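Local structure of TolA protein (Vibrio cholerae, 4G7X) at residues Q41-S46 / P122-K127; Q57-N62 / A110-F115; K72-N77 / R100-T105; N77-P82 / L128-L133; T85-G90 / F115-D120. The protein probably acts in the Tol-Pal system of the bacterial cell envelope, and its C-terminal domain is here bound to a chain of another protein. One frame throughout, in Å; residues are numbered along the deposited sequence. Where two conformers were deposited one is given.

All five contacts belong to one domain in which helices pack against an antiparallel sheet. Contact 4 pairs strands 74-83 and 130-135 with its centre about 6 Å from that of the chain, and contact 5 adds strand 115-116 at the other edge of the sheet, the two centres about 10 Å apart. Phe115 is common to contacts 2 and 5, and in contact 2 its ring packs on Leu78 and Leu80 of contact 4. Asn77 joins contact 4 to contact 3, where the disulfide lies. Contacts 1 and 2 both use helix 38-62 but have centres about 22 Å apart; contact 1, the most peripheral, meets contact 5 through Val124 and Pro118.

Contact 1: residues Q41-S46 / P122-K127; sequences QQFVTS and PDVVEK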
# COMPACT_ATOMS: atom_id res chain seq x y z
N GLN B 41 4.06 12.00 -24.97
CA GLN B 41 5.09 11.28 -24.21
C GLN B 41 5.88 12.21 -23.30
O GLN B 41 6.18 11.84 -22.16
CB GLN B 41 6.03 10.52 -25.15
CG GLN B 41 5.37 9.34 -25.86
CD GLN B 41 6.36 8.44 -26.57
OE1 GLN B 41 7.57 8.68 -26.55
NE2 GLN B 41 5.84 7.40 -27.22
N GLN B 42 6.20 13.40 -23.79
CA GLN B 42 6.89 14.41 -22.98
C GLN B 42 6.05 14.84 -21.78
O GLN B 42 6.57 14.96 -20.67
CB GLN B 42 7.26 15.63 -23.83
CG GLN B 42 8.33 15.32 -24.87
CD GLN B 42 8.80 16.54 -25.63
OE1 GLN B 42 8.22 17.62 -25.55
NE2 GLN B 42 9.89 16.37 -26.37
N PHE B 43 4.76 15.06 -22.01
CA PHE B 43 3.85 15.45 -20.94
C PHE B 43 3.75 14.37 -19.87
O PHE B 43 3.82 14.66 -18.68
CB PHE B 43 2.47 15.81 -21.50
CG PHE B 43 1.46 16.14 -20.44
CD1 PHE B 43 1.48 17.37 -19.80
CD2 PHE B 43 0.48 15.21 -20.09
CE1 PHE B 43 0.54 17.68 -18.82
CE2 PHE B 43 -0.46 15.51 -19.11
CZ PHE B 43 -0.43 16.75 -18.48
N VAL B 44 3.59 13.12 -20.31
CA VAL B 44 3.49 11.99 -19.38
C VAL B 44 4.77 11.85 -18.55
O VAL B 44 4.70 11.71 -17.33
CB VAL B 44 3.14 10.67 -20.11
CG1 VAL B 44 3.18 9.49 -19.15
CG2 VAL B 44 1.76 10.77 -20.75
N THR B 45 5.93 11.92 -19.20
CA THR B 45 7.21 11.83 -18.50
C THR B 45 7.34 12.94 -17.45
O THR B 45 7.75 12.69 -16.31
CB THR B 45 8.38 11.84 -19.50
OG1 THR B 45 8.25 10.72 -20.38
CG2 THR B 45 9.73 11.75 -18.79
N SER B 46 6.96 14.16 -17.83
CA SER B 46 6.99 15.31 -16.92
C SER B 46 6.08 15.10 -15.71
O SER B 46 6.48 15.34 -14.57
CB SER B 46 6.62 16.59 -17.66
OG SER B 46 6.74 17.73 -16.82
N PRO B 122 -5.81 9.65 -18.12
CA PRO B 122 -5.71 8.21 -17.87
C PRO B 122 -4.34 7.60 -18.19
O PRO B 122 -3.91 6.67 -17.51
CB PRO B 122 -6.79 7.61 -18.78
CG PRO B 122 -7.03 8.63 -19.83
CD PRO B 122 -6.82 9.95 -19.16
N ASP B 123 -3.66 8.12 -19.21
CA ASP B 123 -2.33 7.62 -19.58
C ASP B 123 -1.29 7.90 -18.49
O ASP B 123 -0.41 7.07 -18.24
CB ASP B 123 -1.87 8.14 -20.96
CG ASP B 123 -1.92 9.66 -21.08
OD1 ASP B 123 -2.42 10.35 -20.17
OD2 ASP B 123 -1.45 10.16 -22.12
N VAL B 124 -1.41 9.05 -17.84
CA VAL B 124 -0.56 9.41 -16.70
C VAL B 124 -0.88 8.53 -15.49
O VAL B 124 0.02 8.02 -14.83
CB VAL B 124 -0.70 10.91 -16.34
CG1 VAL B 124 0.11 11.25 -15.09
CG2 VAL B 124 -0.26 11.79 -17.50
N VAL B 125 -2.18 8.33 -15.23
CA VAL B 125 -2.63 7.48 -14.12
C VAL B 125 -2.06 6.06 -14.24
O VAL B 125 -1.63 5.48 -13.25
CB VAL B 125 -4.17 7.48 -13.99
CG1 VAL B 125 -4.64 6.48 -12.94
CG2 VAL B 125 -4.66 8.87 -13.62
N GLU B 126 -2.03 5.52 -15.46
CA GLU B 126 -1.46 4.19 -15.71
C GLU B 126 -0.02 4.05 -15.21
O GLU B 126 0.35 3.01 -14.65
CB GLU B 126 -1.55 3.82 -17.19
CG GLU B 126 -2.96 3.46 -17.65
CD GLU B 126 -3.53 2.26 -16.90
OE1 GLU B 126 -2.98 1.15 -17.05
OE2 GLU B 126 -4.52 2.44 -16.16
N LYS B 127 0.80 5.08 -15.41
CA LYS B 127 2.18 5.08 -14.94
C LYS B 127 2.26 5.33 -13.43
O LYS B 127 3.09 4.73 -12.74
CB LYS B 127 3.02 6.11 -15.70
CG LYS B 127 3.22 5.79 -17.18
CD LYS B 127 3.97 4.48 -17.38
CE LYS B 127 4.22 4.21 -18.85
NZ LYS B 127 4.99 2.95 -19.06
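Val44 carries most of this contact, because its two methyls meet three residues of helix 122-128. CG2 of Val44 lies 3.5 Å from Asp123 OD2 and 4.0 Å from Val124 CG2, while Val44 CG1 reaches Lys127 CG at 4.2 Å. The first torsion (174°) accounts for this division: CG1 stands opposite the backbone N, and CG2 opposite the carbonyl carbon. The Val124 CG2 methyl also receives Phe43 CE2 at 4.1 Å, the aromatic side chain crossing the valine nearly at a right angle.

Asp123 brings OD2 nearest to the Val44 methyl, but its stronger tie runs to Arg40, one helical turn before Val44, whose NE forms a salt bridge with the same OD2. The carboxylate is thus drawn back to helix 38-62, next to the apolar spot. Lys127, in one of its two conformers, lays the start of its chain beside Val44, then bends away at its second torsion. Further out, Val124 packs on Pro118 and Glu47, and Phe43 on Gln121. The short axes approach to 9.6 Å and cross at -44°, the geometry of a helix-helix packing in which short helix 122-128 rests on the N-terminal part of long helix 38-62.

Contact 2: residues Q57-N62 / A110-F115; sequences QLIRQN and AQVNSF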
# COMPACT_ATOMS: atom_id res chain seq x y z
N GLN B 57 7.52 13.17 -1.09
CA GLN B 57 7.34 14.14 -0.01
C GLN B 57 6.30 13.67 1.01
O GLN B 57 6.51 13.81 2.21
CB GLN B 57 6.98 15.53 -0.58
CG GLN B 57 6.52 16.56 0.44
CD GLN B 57 7.62 17.02 1.39
OE1 GLN B 57 8.81 16.88 1.10
NE2 GLN B 57 7.22 17.59 2.52
N LEU B 58 5.20 13.11 0.53
CA LEU B 58 4.17 12.58 1.43
C LEU B 58 4.73 11.48 2.34
O LEU B 58 4.42 11.44 3.53
CB LEU B 58 2.96 12.06 0.66
CG LEU B 58 2.04 13.14 0.06
CD1 LEU B 58 1.05 12.51 -0.91
CD2 LEU B 58 1.31 13.91 1.15
N ILE B 59 5.56 10.62 1.77
CA ILE B 59 6.20 9.55 2.53
C ILE B 59 7.20 10.13 3.53
O ILE B 59 7.20 9.75 4.71
CB ILE B 59 6.87 8.51 1.60
CG1 ILE B 59 5.81 7.83 0.73
CG2 ILE B 59 7.66 7.48 2.41
CD1 ILE B 59 6.36 7.14 -0.49
N ARG B 60 8.02 11.07 3.07
CA ARG B 60 9.02 11.72 3.92
C ARG B 60 8.41 12.43 5.13
O ARG B 60 8.97 12.38 6.23
CB ARG B 60 9.89 12.68 3.10
CG ARG B 60 11.00 12.01 2.31
CD ARG B 60 12.00 13.01 1.75
NE ARG B 60 11.51 13.66 0.53
CZ ARG B 60 11.04 14.91 0.48
NH1 ARG B 60 10.62 15.40 -0.68
NH2 ARG B 60 11.01 15.67 1.57
N GLN B 61 7.27 13.08 4.93
CA GLN B 61 6.56 13.77 6.01
C GLN B 61 6.13 12.85 7.15
O GLN B 61 6.03 13.28 8.30
CB GLN B 61 5.33 14.50 5.46
CG GLN B 61 5.64 15.82 4.77
CD GLN B 61 4.40 16.55 4.31
OE1 GLN B 61 4.34 17.78 4.36
NE2 GLN B 61 3.39 15.80 3.87
N ASN B 62 5.88 11.58 6.82
CA ASN B 62 5.44 10.60 7.81
C ASN B 62 6.58 9.79 8.40
O ASN B 62 6.41 9.07 9.38
CB ASN B 62 4.41 9.66 7.18
CG ASN B 62 3.11 10.36 6.83
OD1 ASN B 62 2.65 10.32 5.69
ND2 ASN B 62 2.50 11.01 7.82
N ALA B 110 2.35 3.37 4.84
CA ALA B 110 1.07 2.93 5.41
C ALA B 110 0.31 4.07 6.10
O ALA B 110 -0.89 3.95 6.35
CB ALA B 110 1.29 1.78 6.38
N GLN B 111 1.01 5.16 6.40
CA GLN B 111 0.42 6.29 7.12
C GLN B 111 -0.01 7.45 6.22
O GLN B 111 -0.60 8.42 6.69
CB GLN B 111 1.37 6.78 8.21
CG GLN B 111 1.36 5.93 9.47
CD GLN B 111 2.43 6.34 10.46
OE1 GLN B 111 3.51 6.80 10.07
NE2 GLN B 111 2.15 6.19 11.75
N VAL B 112 0.28 7.35 4.92
CA VAL B 112 -0.16 8.36 3.96
C VAL B 112 -1.68 8.23 3.81
O VAL B 112 -2.20 7.14 3.56
CB VAL B 112 0.55 8.20 2.60
CG1 VAL B 112 -0.04 9.14 1.56
CG2 VAL B 112 2.04 8.47 2.76
N ASN B 113 -2.39 9.35 3.97
CA ASN B 113 -3.85 9.35 3.86
C ASN B 113 -4.35 9.03 2.46
O ASN B 113 -5.24 8.21 2.29
CB ASN B 113 -4.43 10.68 4.34
CG ASN B 113 -4.41 10.84 5.85
OD1 ASN B 113 -4.36 9.85 6.60
ND2 ASN B 113 -4.44 12.08 6.31
N SER B 114 -3.75 9.68 1.47
CA SER B 114 -4.12 9.53 0.06
C SER B 114 -2.99 10.02 -0.83
O SER B 114 -2.19 10.87 -0.42
CB SER B 114 -5.39 10.34 -0.23
OG SER B 114 -5.75 10.26 -1.60
N PHE B 115 -2.90 9.47 -2.04
CA PHE B 115 -1.92 9.91 -3.03
C PHE B 115 -2.70 10.59 -4.15
O PHE B 115 -3.62 9.99 -4.71
CB PHE B 115 -1.17 8.70 -3.60
CG PHE B 115 -0.37 7.94 -2.57
CD1 PHE B 115 0.99 8.19 -2.43
CD2 PHE B 115 -0.95 6.96 -1.77
CE1 PHE B 115 1.75 7.50 -1.49
CE2 PHE B 115 -0.20 6.26 -0.84
CZ PHE B 115 1.15 6.53 -0.70
O HOH W 1 5.94 6.60 10.39
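Leu58 and Val112 open the contact near the last turns of helix 38-62. Leu58 CB stands 4.3 Å from Val112 CG2, and Leu58 CD1 runs on to the backbone carbonyl of Ser114, 3.7 Å from its O. The leucine CG is opposite its own carbonyl carbon (chi1 -74°), which aims the branched end along the loop. One residue on, Ile59 presents CG1 to the same valine methyl, 4.3 Å from Val112 CG2, so that this methyl sits against two consecutive residues of the helix. Ile59 in turn packs on Ala108 and Val109 of helix 99-110 and on Leu133 and Val135 of the sheet.

The valine uses its other branch within the loop: Val112 CG1 lies 3.6 Å above the plane of the Phe115 ring, offset toward the rim, and so covers one face of a phenyl group that is buried against Leu78 and Leu80. At the close of the segment Asn62 comes up to Val112 and Gln111. A water donates to the backbone O of Asn62 at 2.7 Å and to Gln111 OE1, the latter distance being suspiciously short, so the bridge is less certain on that side.

Another protein chain approaches nearby, where a basic side chain bonds to Ala110 O. What results is a junction, apolar at its centre and polar at one end, between a long helix's end and the loop connecting helix 99-110 to short strand 115-116, outermost within this chain.

Contact 3: residues K72-N77 / R100-T105; sequences KQCRVN and RLCAAT
Cys74 and Cys102 are joined by a disulfide, SG to SG 2.0 Å, whose central torsion of 113° turns the two CB-SG arms well out of one plane in a right-handed sense. The halves enter differently. In Cys74 the sulfur is opposite the backbone N (chi1 -172°) and reaches from the strand toward the helix; in Cys102 it is opposite the carbonyl carbon (chi1 -74°), its CB being set along the flank of the helix.

Leu101 and Thr105, one helical turn apart, pack next to this bridge. Leu101 directs its branched end over the loop that leads into the strand, with CD2 3.5 Å from Lys72 O, and its CG lies 4.3 Å from Cys74 CB. Thr105 sends its methyl obliquely against Val76, CG2 to Val76 CG1 at 4.2 Å, and its hydroxyl oxygen toward Cys74, OG1 to CB at 3.9 Å.

That hydroxyl is held inside the helix: Thr105 OG1 donates to Leu101 O at 2.8 Å from above the carbonyl plane, while Thr105 N approaches the same oxygen from the other face. The hydroxyl bond holds the threonine's rotation, with its methyl facing the sheet. Beyond, Val94 of strand 86-95 covers both half-cystines. Such a covalent link fastens helix 99-110 to strand 74-83: a helix layered on an antiparallel sheet, as in alpha+beta folds, and tied to it by a disulfide.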
# COMPACT_ATOMS: atom_id res chain seq x y z
N LYS B 72 21.39 7.28 3.99
CA LYS B 72 20.80 6.01 3.58
C LYS B 72 19.58 6.25 2.69
O LYS B 72 19.02 7.34 2.68
CB LYS B 72 20.40 5.17 4.81
CG LYS B 72 21.52 4.88 5.80
CD LYS B 72 22.59 3.98 5.21
CE LYS B 72 23.70 3.75 6.22
NZ LYS B 72 24.67 2.72 5.77
N GLN B 73 19.19 5.22 1.94
CA GLN B 73 18.03 5.30 1.05
C GLN B 73 17.26 3.98 1.09
O GLN B 73 17.82 2.94 1.45
CB GLN B 73 18.45 5.63 -0.38
CG GLN B 73 19.09 7.00 -0.55
CD GLN B 73 19.39 7.35 -2.00
OE1 GLN B 73 19.36 6.49 -2.88
NE2 GLN B 73 19.68 8.62 -2.25
N CYS B 74 15.98 4.03 0.74
CA CYS B 74 15.18 2.83 0.52
C CYS B 74 14.48 3.02 -0.82
O CYS B 74 13.77 4.01 -1.02
CB CYS B 74 14.15 2.61 1.62
SG CYS B 74 13.30 1.01 1.47
N ARG B 75 14.71 2.08 -1.73
CA ARG B 75 14.04 2.11 -3.02
C ARG B 75 12.83 1.19 -2.96
O ARG B 75 12.95 0.03 -2.56
CB ARG B 75 14.97 1.70 -4.16
CG ARG B 75 16.12 2.66 -4.42
CD ARG B 75 16.73 2.50 -5.81
NE ARG B 75 17.00 1.11 -6.17
CZ ARG B 75 16.29 0.40 -7.05
NH1 ARG B 75 15.24 0.94 -7.67
NH2 ARG B 75 16.62 -0.86 -7.30
N VAL B 76 11.68 1.72 -3.35
CA VAL B 76 10.43 0.99 -3.28
C VAL B 76 9.65 1.06 -4.59
O VAL B 76 9.89 1.93 -5.42
CB VAL B 76 9.52 1.50 -2.13
CG1 VAL B 76 10.20 1.30 -0.78
CG2 VAL B 76 9.13 2.95 -2.34
N ASN B 77 8.73 0.12 -4.76
CA ASN B 77 7.73 0.23 -5.79
C ASN B 77 6.37 0.36 -5.12
O ASN B 77 6.06 -0.39 -4.18
CB ASN B 77 7.75 -0.99 -6.70
CG ASN B 77 6.57 -1.04 -7.64
OD1 ASN B 77 5.55 -1.67 -7.34
ND2 ASN B 77 6.68 -0.35 -8.77
N ARG B 100 16.81 -0.79 8.27
CA ARG B 100 16.07 0.01 9.26
C ARG B 100 15.28 1.14 8.59
O ARG B 100 14.12 1.37 8.94
CB ARG B 100 16.98 0.52 10.37
CG ARG B 100 17.40 -0.56 11.36
CD ARG B 100 18.40 -0.04 12.38
NE ARG B 100 19.65 0.39 11.77
CZ ARG B 100 20.67 0.93 12.44
NH1 ARG B 100 20.60 1.12 13.75
NH2 ARG B 100 21.77 1.29 11.79
N LEU B 101 15.88 1.80 7.61
CA LEU B 101 15.15 2.84 6.88
C LEU B 101 14.00 2.25 6.07
O LEU B 101 12.93 2.85 5.99
CB LEU B 101 16.08 3.66 5.99
CG LEU B 101 15.44 4.75 5.10
CD1 LEU B 101 14.62 5.77 5.88
CD2 LEU B 101 16.53 5.45 4.31
N CYS B 102 14.20 1.07 5.49
CA CYS B 102 13.12 0.44 4.74
C CYS B 102 11.93 0.07 5.64
O CYS B 102 10.78 0.20 5.22
CB CYS B 102 13.61 -0.76 3.93
SG CYS B 102 14.56 -0.26 2.47
N ALA B 103 12.20 -0.37 6.87
CA ALA B 103 11.14 -0.69 7.82
C ALA B 103 10.34 0.56 8.19
O ALA B 103 9.11 0.54 8.21
CB ALA B 103 11.70 -1.36 9.07
N ALA B 104 11.05 1.65 8.45
CA ALA B 104 10.43 2.95 8.73
C ALA B 104 9.64 3.46 7.53
O ALA B 104 8.58 4.06 7.69
CB ALA B 104 11.48 3.96 9.16
N THR B 105 10.17 3.21 6.33
CA THR B 105 9.50 3.61 5.09
C THR B 105 8.16 2.89 4.92
O THR B 105 7.18 3.50 4.51
CB THR B 105 10.42 3.40 3.87
OG1 THR B 105 11.55 4.26 3.99
CG2 THR B 105 9.70 3.72 2.56

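Contact 4: residues N77-P82 / L128-L133; sequences NLKLIP and LKNINL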
# COMPACT_ATOMS: atom_id res chain seq x y z
N ASN B 77 8.73 0.12 -4.76
CA ASN B 77 7.73 0.23 -5.79
C ASN B 77 6.37 0.36 -5.12
O ASN B 77 6.06 -0.39 -4.18
CB ASN B 77 7.75 -0.99 -6.70
CG ASN B 77 6.57 -1.04 -7.64
OD1 ASN B 77 5.55 -1.67 -7.34
ND2 ASN B 77 6.68 -0.35 -8.77
N LEU B 78 5.59 1.34 -5.58
CA LEU B 78 4.22 1.53 -5.14
C LEU B 78 3.26 1.06 -6.22
O LEU B 78 3.39 1.43 -7.39
CB LEU B 78 3.93 3.01 -4.89
CG LEU B 78 4.34 3.67 -3.58
CD1 LEU B 78 5.85 3.67 -3.44
CD2 LEU B 78 3.79 5.09 -3.54
N LYS B 79 2.29 0.25 -5.81
CA LYS B 79 1.13 -0.01 -6.65
C LYS B 79 -0.05 0.68 -5.98
O LYS B 79 -0.34 0.43 -4.81
CB LYS B 79 0.93 -1.50 -6.90
CG LYS B 79 2.02 -2.04 -7.82
CD LYS B 79 1.91 -3.52 -8.12
CE LYS B 79 2.87 -3.89 -9.24
NZ LYS B 79 4.30 -3.70 -8.89
N LEU B 80 -0.69 1.58 -6.72
CA LEU B 80 -1.73 2.45 -6.19
C LEU B 80 -3.06 2.11 -6.82
O LEU B 80 -3.12 1.75 -7.99
CB LEU B 80 -1.39 3.92 -6.45
CG LEU B 80 -0.10 4.48 -5.83
CD1 LEU B 80 0.07 5.93 -6.25
CD2 LEU B 80 -0.13 4.36 -4.31
N ILE B 81 -4.12 2.24 -6.03
CA ILE B 81 -5.48 1.93 -6.49
C ILE B 81 -6.29 3.22 -6.54
O ILE B 81 -6.49 3.86 -5.51
CB ILE B 81 -6.17 0.91 -5.56
CG1 ILE B 81 -5.35 -0.39 -5.45
CG2 ILE B 81 -7.59 0.62 -6.05
CD1 ILE B 81 -5.81 -1.34 -4.35
N PRO B 82 -6.76 3.62 -7.74
CA PRO B 82 -7.59 4.82 -7.85
C PRO B 82 -8.81 4.74 -6.92
O PRO B 82 -9.52 3.74 -6.90
CB PRO B 82 -8.00 4.81 -9.32
CG PRO B 82 -6.87 4.13 -10.01
CD PRO B 82 -6.45 3.04 -9.06
N LEU B 128 1.39 6.20 -12.92
CA LEU B 128 1.37 6.53 -11.48
C LEU B 128 0.91 5.37 -10.60
O LEU B 128 1.28 5.30 -9.41
CB LEU B 128 0.53 7.77 -11.21
CG LEU B 128 1.06 9.09 -11.79
CD1 LEU B 128 0.16 10.25 -11.41
CD2 LEU B 128 2.50 9.35 -11.36
N LYS B 129 0.13 4.46 -11.16
CA LYS B 129 -0.39 3.30 -10.43
C LYS B 129 0.67 2.22 -10.18
O LYS B 129 0.43 1.29 -9.42
CB LYS B 129 -1.57 2.68 -11.18
CG LYS B 129 -2.88 3.43 -11.03
CD LYS B 129 -3.91 2.90 -12.01
CE LYS B 129 -4.16 1.42 -11.79
NZ LYS B 129 -5.22 0.90 -12.69
N ASN B 130 1.82 2.35 -10.83
CA ASN B 130 2.92 1.39 -10.68
C ASN B 130 4.23 2.15 -10.79
O ASN B 130 4.81 2.26 -11.87
CB ASN B 130 2.81 0.30 -11.76
CG ASN B 130 3.85 -0.80 -11.61
OD1 ASN B 130 4.59 -0.86 -10.63
ND2 ASN B 130 3.90 -1.68 -12.60
N ILE B 131 4.70 2.68 -9.66
CA ILE B 131 5.76 3.69 -9.67
C ILE B 131 6.91 3.37 -8.71
O ILE B 131 6.69 3.00 -7.55
CB ILE B 131 5.17 5.10 -9.39
CG1 ILE B 131 6.22 6.19 -9.59
CG2 ILE B 131 4.52 5.18 -8.01
CD1 ILE B 131 5.66 7.60 -9.65
N ASN B 132 8.13 3.50 -9.22
CA ASN B 132 9.33 3.33 -8.41
C ASN B 132 9.75 4.65 -7.79
O ASN B 132 9.83 5.68 -8.47
CB ASN B 132 10.48 2.78 -9.25
CG ASN B 132 10.20 1.39 -9.79
OD1 ASN B 132 9.49 0.60 -9.17
ND2 ASN B 132 10.75 1.09 -10.96
N LEU B 133 10.00 4.63 -6.48
CA LEU B 133 10.40 5.83 -5.74
C LEU B 133 11.63 5.55 -4.89
O LEU B 133 11.87 4.43 -4.46
CB LEU B 133 9.26 6.32 -4.83
CG LEU B 133 7.88 6.63 -5.43
CD1 LEU B 133 6.91 7.00 -4.32
CD2 LEU B 133 7.95 7.73 -6.48
O HOH W 2 5.95 -3.99 -11.15
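In both Asn77 (chi1 170°) and Asn130 (chi1 -176°) the amide carbon stands opposite the backbone N, and this brings their ends together across the strand pair with the two amide planes perpendicular. Asn77 ND2 spends both hydrogens in its own plane: one bond goes to Asn130 OD1 at 2.8 Å, nearly along the C=O axis, and the other to Asn132 OD1 at 3.0 Å, from above that carbonyl's plane. Each bond has an N-H...O angle of 161°. Three asparagines are thereby linked, and the buried amide of Asn77 is pinned against rotation.

Its other end is held too. Lys79, bent at its last torsion, donates from NZ to Asn77 OD1 at 2.8 Å and makes a weak bond to Asn130 OD1 at 3.3 Å; a water accepts from the same ammonium group.

On the opposite face Leu78, in one of two conformers, crosses Leu133 at about a right angle, CD1 to CD1 3.6 Å apart. Pro82 packs on one conformer of Lys129, whose NZ pairs with an acidic side chain of another protein chain.

Main-chain bonds set the register: Leu78 N to Ile131 O at 2.8 Å, Ile131 N to Leu78 O at 2.9 Å, and Leu80 N to Lys129 O at 2.9 Å. This is an antiparallel strand pair, 130-135 being outermost within this chain, polar on the asparagine face and apolar on the leucine face.

Contact 5: residues T85-G90 / F115-D120; sequences TGALLG and FPLPKD
Ala87 O is gripped chiefly by Phe115 N, which donates to it at 2.8 Å with a nearly straight N-H...O angle of 171°; one conformer of Ser114 adds a weak bond from OG. The return bond, Ala87 N to Phe115 O, is equally short at 2.8 Å but bent to 130°, though each donor lies in the plane of the carbonyl it meets. Together they define Ala87 and Phe115 as an antiparallel hydrogen-bonded pair.

The Phe115 ring also turns its edge to Ala87 O, CD2 being 3.7 Å from that oxygen, which lies close to the ring plane. With CG opposite its own carbonyl carbon (chi1 -63°), the ring runs along strand 86-95 and brings CE2 to 4.3 Å from Leu89 CB.

Two residues on, Leu117 packs over the strand. Its CD1 lies 3.4 Å from Gly86 O and 3.8 Å from Ala87 CB, so a single methyl touches a backbone oxygen and the alanine methyl. A water links the two backbones here, donating to Thr85 O at 2.9 Å and accepting from Leu117 N.

Strand 115-116 forms one border of the sheet within this chain. Helix 38-62 covers it through Tyr55, whose ring meets Phe115 edge-to-face and whose OH bonds to Pro116 O, while Leu117 and Pro118 pack on Leu128 of helix 122-128. Strand 74-83 flanks strand 86-95 on its other side, and Gly90 makes backbone bonds with another protein chain.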
# COMPACT_ATOMS: atom_id res chain seq x y z
N THR B 85 -11.14 10.71 -6.28
CA THR B 85 -10.30 11.65 -7.05
C THR B 85 -8.80 11.42 -6.88
O THR B 85 -7.99 11.97 -7.63
CB THR B 85 -10.63 13.12 -6.70
OG1 THR B 85 -10.44 13.34 -5.30
CG2 THR B 85 -12.06 13.48 -7.10
N GLY B 86 -8.43 10.60 -5.90
CA GLY B 86 -7.03 10.28 -5.63
C GLY B 86 -6.78 8.79 -5.71
O GLY B 86 -7.45 8.08 -6.45
N ALA B 87 -5.80 8.32 -4.95
CA ALA B 87 -5.44 6.91 -4.94
C ALA B 87 -5.01 6.47 -3.54
O ALA B 87 -4.47 7.27 -2.78
CB ALA B 87 -4.34 6.63 -5.94
N LEU B 88 -5.26 5.21 -3.22
CA LEU B 88 -4.77 4.62 -1.98
C LEU B 88 -3.73 3.57 -2.30
O LEU B 88 -3.64 3.09 -3.43
CB LEU B 88 -5.91 4.01 -1.17
CG LEU B 88 -7.08 4.92 -0.77
CD1 LEU B 88 -8.00 4.15 0.17
CD2 LEU B 88 -6.66 6.23 -0.13
N LEU B 89 -2.95 3.22 -1.28
CA LEU B 89 -1.95 2.16 -1.40
C LEU B 89 -2.60 0.81 -1.70
O LEU B 89 -3.54 0.40 -1.01
CB LEU B 89 -1.12 2.07 -0.12
CG LEU B 89 -0.02 1.01 -0.08
CD1 LEU B 89 1.11 1.36 -1.05
CD2 LEU B 89 0.50 0.86 1.34
N GLY B 90 -2.10 0.14 -2.74
CA GLY B 90 -2.46 -1.24 -3.04
C GLY B 90 -1.40 -2.19 -2.50
O GLY B 90 -1.70 -3.09 -1.72
N PHE B 115 -2.90 9.47 -2.04
CA PHE B 115 -1.92 9.91 -3.03
C PHE B 115 -2.70 10.59 -4.15
O PHE B 115 -3.62 9.99 -4.71
CB PHE B 115 -1.17 8.70 -3.60
CG PHE B 115 -0.37 7.94 -2.57
CD1 PHE B 115 0.99 8.19 -2.43
CD2 PHE B 115 -0.95 6.96 -1.77
CE1 PHE B 115 1.75 7.50 -1.49
CE2 PHE B 115 -0.20 6.26 -0.84
CZ PHE B 115 1.15 6.53 -0.70
N PRO B 116 -2.35 11.85 -4.48
CA PRO B 116 -3.11 12.56 -5.51
C PRO B 116 -2.93 11.99 -6.91
O PRO B 116 -1.89 11.41 -7.22
CB PRO B 116 -2.55 13.99 -5.45
CG PRO B 116 -1.86 14.09 -4.12
CD PRO B 116 -1.34 12.71 -3.84
N LEU B 117 -3.97 12.13 -7.73
CA LEU B 117 -3.93 11.78 -9.15
C LEU B 117 -4.44 12.95 -10.00
O LEU B 117 -5.27 13.72 -9.53
CB LEU B 117 -4.79 10.55 -9.44
CG LEU B 117 -4.33 9.17 -8.96
CD1 LEU B 117 -5.44 8.17 -9.23
CD2 LEU B 117 -3.04 8.73 -9.62
N PRO B 118 -3.94 13.07 -11.24
CA PRO B 118 -4.48 14.11 -12.12
C PRO B 118 -5.88 13.76 -12.60
O PRO B 118 -6.22 12.58 -12.74
CB PRO B 118 -3.50 14.11 -13.30
CG PRO B 118 -2.94 12.74 -13.32
CD PRO B 118 -2.84 12.32 -11.88
N LYS B 119 -6.70 14.79 -12.85
CA LYS B 119 -8.05 14.59 -13.35
C LYS B 119 -8.04 14.41 -14.87
O LYS B 119 -7.40 15.19 -15.59
CB LYS B 119 -8.95 15.76 -12.95
N ASP B 120 -8.74 13.38 -15.33
CA ASP B 120 -8.92 13.10 -16.77
C ASP B 120 -7.60 12.99 -17.55
O ASP B 120 -7.48 13.50 -18.66
CB ASP B 120 -9.86 14.11 -17.42
O HOH W 3 -6.12 13.80 -6.36